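Local atomic coordinates of cell division control protein 73 (Saccharomyces cerevisiae, PDB entry 3V46), a protein that serves in the PAF1 complex, acting in transcription initiation and elongation by RNA polymerase II, snR47 3'-end formation and transcription-coupled histone modification. Residues Q34-V42 / R146-W157. Residues are numbered along the deposited sequence; the frame is centred on the assembly and turned at random.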
loop_
_atom_site.group_PDB
_atom_site.type_symbol
_atom_site.label_atom_id
_atom_site.label_comp_id
_atom_site.label_asym_id
_atom_site.label_seq_id
_atom_site.Cartn_x
_atom_site.Cartn_y
_atom_site.Cartn_z
ATOM N N GLN A 34 7.434 10.284 0.800
ATOM C CA GLN A 34 8.737 10.380 1.443
ATOM C C GLN A 34 9.301 8.981 1.680
ATOM O O GLN A 34 10.488 8.723 1.484
ATOM C CB GLN A 34 8.631 11.114 2.781
ATOM C CG GLN A 34 8.205 12.561 2.648
ATOM C CD GLN A 34 8.900 13.473 3.645
ATOM O OE1 GLN A 34 9.742 13.031 4.432
ATOM N NE2 GLN A 34 8.551 14.755 3.616
ATOM N N PHE A 35 8.438 8.077 2.110
ATOM C CA PHE A 35 8.881 6.733 2.417
ATOM C C PHE A 35 9.329 6.000 1.155
ATOM O O PHE A 35 10.458 5.520 1.074
ATOM C CB PHE A 35 7.773 5.964 3.142
ATOM C CG PHE A 35 8.195 4.612 3.639
ATOM C CD1 PHE A 35 9.172 4.484 4.608
ATOM C CD2 PHE A 35 7.597 3.479 3.143
ATOM C CE1 PHE A 35 9.557 3.229 5.067
ATOM C CE2 PHE A 35 7.965 2.226 3.599
ATOM C CZ PHE A 35 8.945 2.103 4.562
ATOM N N LEU A 36 8.454 5.921 0.165
ATOM C CA LEU A 36 8.738 5.125 -1.021
ATOM C C LEU A 36 9.733 5.750 -2.004
ATOM O O LEU A 36 10.413 5.029 -2.726
ATOM C CB LEU A 36 7.445 4.781 -1.750
ATOM C CG LEU A 36 6.483 3.883 -0.981
ATOM C CD1 LEU A 36 5.320 3.532 -1.865
ATOM C CD2 LEU A 36 7.186 2.616 -0.497
ATOM N N LEU A 37 9.813 7.075 -2.057
ATOM C CA LEU A 37 10.725 7.724 -2.987
ATOM C C LEU A 37 12.065 8.083 -2.359
ATOM O O LEU A 37 13.103 8.023 -3.024
ATOM C CB LEU A 37 10.086 8.982 -3.577
ATOM C CG LEU A 37 8.893 8.704 -4.492
ATOM C CD1 LEU A 37 8.398 10.000 -5.097
ATOM C CD2 LEU A 37 9.265 7.711 -5.591
ATOM N N GLU A 38 12.050 8.469 -1.087
ATOM C CA GLU A 38 13.269 8.931 -0.446
ATOM C C GLU A 38 13.786 7.953 0.594
ATOM O O GLU A 38 14.840 8.179 1.184
ATOM C CB GLU A 38 13.032 10.288 0.207
ATOM C CG GLU A 38 12.503 11.341 -0.746
ATOM C CD GLU A 38 12.548 12.731 -0.148
ATOM O OE1 GLU A 38 11.852 12.971 0.864
ATOM O OE2 GLU A 38 13.294 13.579 -0.682
ATOM N N SER A 39 13.037 6.876 0.825
ATOM C CA SER A 39 13.381 5.899 1.849
ATOM C C SER A 39 13.529 6.616 3.174
ATOM O O SER A 39 14.406 6.308 3.983
ATOM C CB SER A 39 14.662 5.153 1.492
ATOM O OG SER A 39 14.535 4.524 0.233
ATOM N N LYS A 40 12.644 7.582 3.395
ATOM C CA LYS A 40 12.674 8.378 4.611
ATOM C C LYS A 40 11.347 8.215 5.320
ATOM O O LYS A 40 10.315 8.647 4.821
ATOM C CB LYS A 40 12.926 9.850 4.280
ATOM C CG LYS A 40 14.336 10.119 3.763
ATOM C CD LYS A 40 14.572 11.594 3.469
ATOM C CE LYS A 40 15.999 11.842 2.980
ATOM N NZ LYS A 40 16.388 10.941 1.851
ATOM N N TYR A 41 11.375 7.560 6.475
ATOM C CA TYR A 41 10.175 7.408 7.282
ATOM C C TYR A 41 9.951 8.605 8.216
ATOM O O TYR A 41 10.840 8.983 8.987
ATOM C CB TYR A 41 10.190 6.123 8.120
ATOM C CG TYR A 41 8.918 6.074 8.903
ATOM C CD1 TYR A 41 7.745 5.662 8.302
ATOM C CD2 TYR A 41 8.860 6.541 10.212
ATOM C CE1 TYR A 41 6.567 5.675 8.971
ATOM C CE2 TYR A 41 7.668 6.554 10.902
ATOM C CZ TYR A 41 6.526 6.128 10.266
ATOM O OH TYR A 41 5.338 6.155 10.923
ATOM N N VAL A 42 8.749 9.175 8.157
ATOM C CA VAL A 42 8.370 10.310 8.997
ATOM C C VAL A 42 6.976 10.082 9.561
ATOM O O VAL A 42 6.098 9.624 8.850
ATOM C CB VAL A 42 8.336 11.615 8.174
ATOM C CG1 VAL A 42 7.910 12.793 9.037
ATOM C CG2 VAL A 42 9.695 11.870 7.538
ATOM N N ARG A 146 16.342 4.442 11.827
ATOM C CA ARG A 146 15.927 4.618 10.444
ATOM C C ARG A 146 16.909 3.987 9.452
ATOM O O ARG A 146 16.680 4.050 8.239
ATOM C CB ARG A 146 15.788 6.106 10.145
ATOM C CG ARG A 146 14.827 6.859 11.086
ATOM C CD ARG A 146 13.392 6.921 10.536
ATOM N NE ARG A 146 12.835 5.597 10.284
ATOM C CZ ARG A 146 12.172 4.861 11.170
ATOM N NH1 ARG A 146 11.971 5.309 12.398
ATOM N NH2 ARG A 146 11.728 3.661 10.828
ATOM N N PHE A 147 17.987 3.370 9.951
ATOM C CA PHE A 147 19.012 2.830 9.055
ATOM C C PHE A 147 18.569 1.606 8.255
ATOM O O PHE A 147 19.217 1.256 7.267
ATOM C CB PHE A 147 20.327 2.534 9.793
ATOM C CG PHE A 147 20.208 1.517 10.897
ATOM C CD1 PHE A 147 20.322 0.162 10.627
ATOM C CD2 PHE A 147 20.024 1.919 12.211
ATOM C CE1 PHE A 147 20.225 -0.773 11.642
ATOM C CE2 PHE A 147 19.930 0.990 13.232
ATOM C CZ PHE A 147 20.033 -0.357 12.949
ATOM N N LYS A 148 17.462 0.975 8.650
ATOM C CA LYS A 148 16.942 -0.183 7.924
ATOM C C LYS A 148 15.968 0.238 6.820
ATOM O O LYS A 148 15.577 -0.587 5.991
ATOM C CB LYS A 148 16.214 -1.164 8.864
ATOM C CG LYS A 148 17.066 -1.818 9.983
ATOM C CD LYS A 148 16.169 -2.671 10.887
ATOM C CE LYS A 148 16.946 -3.351 12.029
ATOM N NZ LYS A 148 16.044 -3.957 13.061
ATOM N N ASP A 149 15.572 1.509 6.801
ATOM C CA ASP A 149 14.477 1.918 5.924
ATOM C C ASP A 149 14.820 1.716 4.454
ATOM O O ASP A 149 13.960 1.350 3.657
ATOM C CB ASP A 149 14.112 3.383 6.139
ATOM C CG ASP A 149 13.434 3.644 7.474
ATOM O OD1 ASP A 149 13.150 2.698 8.244
ATOM O OD2 ASP A 149 13.178 4.826 7.740
ATOM N N VAL A 150 16.067 1.981 4.083
ATOM C CA VAL A 150 16.474 1.829 2.692
ATOM C C VAL A 150 16.190 0.414 2.202
ATOM O O VAL A 150 15.688 0.217 1.088
ATOM C CB VAL A 150 17.966 2.175 2.496
ATOM C CG1 VAL A 150 18.498 1.533 1.226
ATOM C CG2 VAL A 150 18.141 3.681 2.449
ATOM N N GLU A 151 16.503 -0.568 3.035
ATOM C CA GLU A 151 16.326 -1.964 2.665
ATOM C C GLU A 151 14.854 -2.353 2.687
ATOM O O GLU A 151 14.397 -3.098 1.823
ATOM C CB GLU A 151 17.135 -2.880 3.592
ATOM C CG GLU A 151 16.814 -4.367 3.455
ATOM C CD GLU A 151 17.312 -4.977 2.154
ATOM O OE1 GLU A 151 18.083 -4.310 1.428
ATOM O OE2 GLU A 151 16.931 -6.135 1.862
ATOM N N VAL A 152 14.107 -1.835 3.660
ATOM C CA VAL A 152 12.672 -2.107 3.722
ATOM C C VAL A 152 12.005 -1.594 2.450
ATOM O O VAL A 152 11.189 -2.279 1.843
ATOM C CB VAL A 152 12.008 -1.473 4.956
ATOM C CG1 VAL A 152 10.493 -1.591 4.873
ATOM C CG2 VAL A 152 12.499 -2.138 6.219
ATOM N N VAL A 153 12.373 -0.396 2.026
ATOM C CA VAL A 153 11.763 0.182 0.837
ATOM C C VAL A 153 12.179 -0.557 -0.433
ATOM O O VAL A 153 11.349 -0.780 -1.313
ATOM C CB VAL A 153 12.053 1.692 0.748
ATOM C CG1 VAL A 153 11.560 2.269 -0.558
ATOM C CG2 VAL A 153 11.404 2.399 1.936
ATOM N N ARG A 154 13.446 -0.956 -0.521
ATOM C CA ARG A 154 13.915 -1.712 -1.672
ATOM C C ARG A 154 13.131 -3.013 -1.749
ATOM O O ARG A 154 12.670 -3.422 -2.820
ATOM C CB ARG A 154 15.421 -1.997 -1.575
ATOM C CG ARG A 154 15.941 -2.865 -2.694
ATOM C CD ARG A 154 17.433 -3.167 -2.541
ATOM N NE ARG A 154 18.252 -1.954 -2.565
ATOM C CZ ARG A 154 18.898 -1.450 -1.514
ATOM N NH1 ARG A 154 18.842 -2.052 -0.329
ATOM N NH2 ARG A 154 19.613 -0.342 -1.651
ATOM N N TYR A 155 12.959 -3.651 -0.604
ATOM C CA TYR A 155 12.222 -4.901 -0.554
ATOM C C TYR A 155 10.759 -4.693 -0.918
ATOM O O TYR A 155 10.154 -5.514 -1.604
ATOM C CB TYR A 155 12.320 -5.537 0.828
ATOM C CG TYR A 155 11.418 -6.733 0.919
ATOM C CD1 TYR A 155 11.778 -7.944 0.356
ATOM C CD2 TYR A 155 10.173 -6.629 1.504
ATOM C CE1 TYR A 155 10.931 -9.030 0.411
ATOM C CE2 TYR A 155 9.326 -7.695 1.562
ATOM C CZ TYR A 155 9.703 -8.899 1.016
ATOM O OH TYR A 155 8.844 -9.978 1.072
ATOM N N PHE A 156 10.177 -3.588 -0.472
ATOM C CA PHE A 156 8.793 -3.326 -0.805
ATOM C C PHE A 156 8.635 -3.201 -2.307
ATOM O O PHE A 156 7.738 -3.796 -2.894
ATOM C CB PHE A 156 8.258 -2.059 -0.150
ATOM C CG PHE A 156 6.911 -1.678 -0.668
ATOM C CD1 PHE A 156 5.776 -2.288 -0.155
ATOM C CD2 PHE A 156 6.772 -0.766 -1.712
ATOM C CE1 PHE A 156 4.533 -1.989 -0.642
ATOM C CE2 PHE A 156 5.516 -0.452 -2.203
ATOM C CZ PHE A 156 4.391 -1.065 -1.661
ATOM N N TRP A 157 9.492 -2.407 -2.940
ATOM C CA TRP A 157 9.369 -2.226 -4.376
ATOM C C TRP A 157 9.593 -3.527 -5.129
ATOM O O TRP A 157 8.939 -3.764 -6.141
ATOM C CB TRP A 157 10.325 -1.148 -4.878
ATOM C CG TRP A 157 9.873 0.259 -4.645
ATOM C CD1 TRP A 157 10.526 1.213 -3.930
ATOM C CD2 TRP A 157 8.689 0.882 -5.155
ATOM N NE1 TRP A 157 9.833 2.396 -3.971
ATOM C CE2 TRP A 157 8.704 2.221 -4.722
ATOM C CE3 TRP A 157 7.631 0.446 -5.955
ATOM C CZ2 TRP A 157 7.691 3.121 -5.044
ATOM C CZ3 TRP A 157 6.629 1.343 -6.278
ATOM C CH2 TRP A 157 6.668 2.666 -5.828
HETATM O O HOH W 1 15.463 2.063 -0.849
#
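L36, V153 and S39 carry the crossing of two helices in the Ras-like C-terminal domain of Cdc73: the end of helix 32-38 meets the start of the C-terminal helix 149-166 almost perpendicularly, with short-segment axes 9.2 Å apart. L36 contributes backbone and side chain. Its carbonyl O takes a nearly straight hydrogen bond from W157 NE1 (3.0 Å, 172°), with the oxygen in the plane of the indole, while its CB packs on W157 CZ2 and its CD2 reaches F156 CD2 at 3.6 Å. V153 splits its methyls: CG1 lies 3.7 Å from L36 O, and CG2 sits over the F35 ring, 3.7 Å from the centroid, a CH-pi contact. F35 CG, anti to the backbone N (chi1 -173°), turns one face of the ring to V153 CG2, and V152 CG1 meets its edge. F35 and F156 also touch F120 of strand 116-122, tying both helices to the central sheet. S39, leaving the helix with positive phi, sets its CB against V150 CG2; a water joins its OG to V150 O. Beyond this turn, Y41 CB and CD2 lie over one face of the R146 guanidinium, the ring and guanidinium planes 51° apart, and Y41 OH hydrogen-bonds to I26 O. Across a type I turn, R146 meets the D149 carboxylate in a two-bond salt bridge, NE to OD2 and NH2 to OD1. Replacing R146 by alanine removes both donors, and D149 would probably lose its charged mate and Y41 the cover on that flank. D149 OD2, held 2.7 Å from R146 NE, also comes within 3.3 Å of Y41 CB.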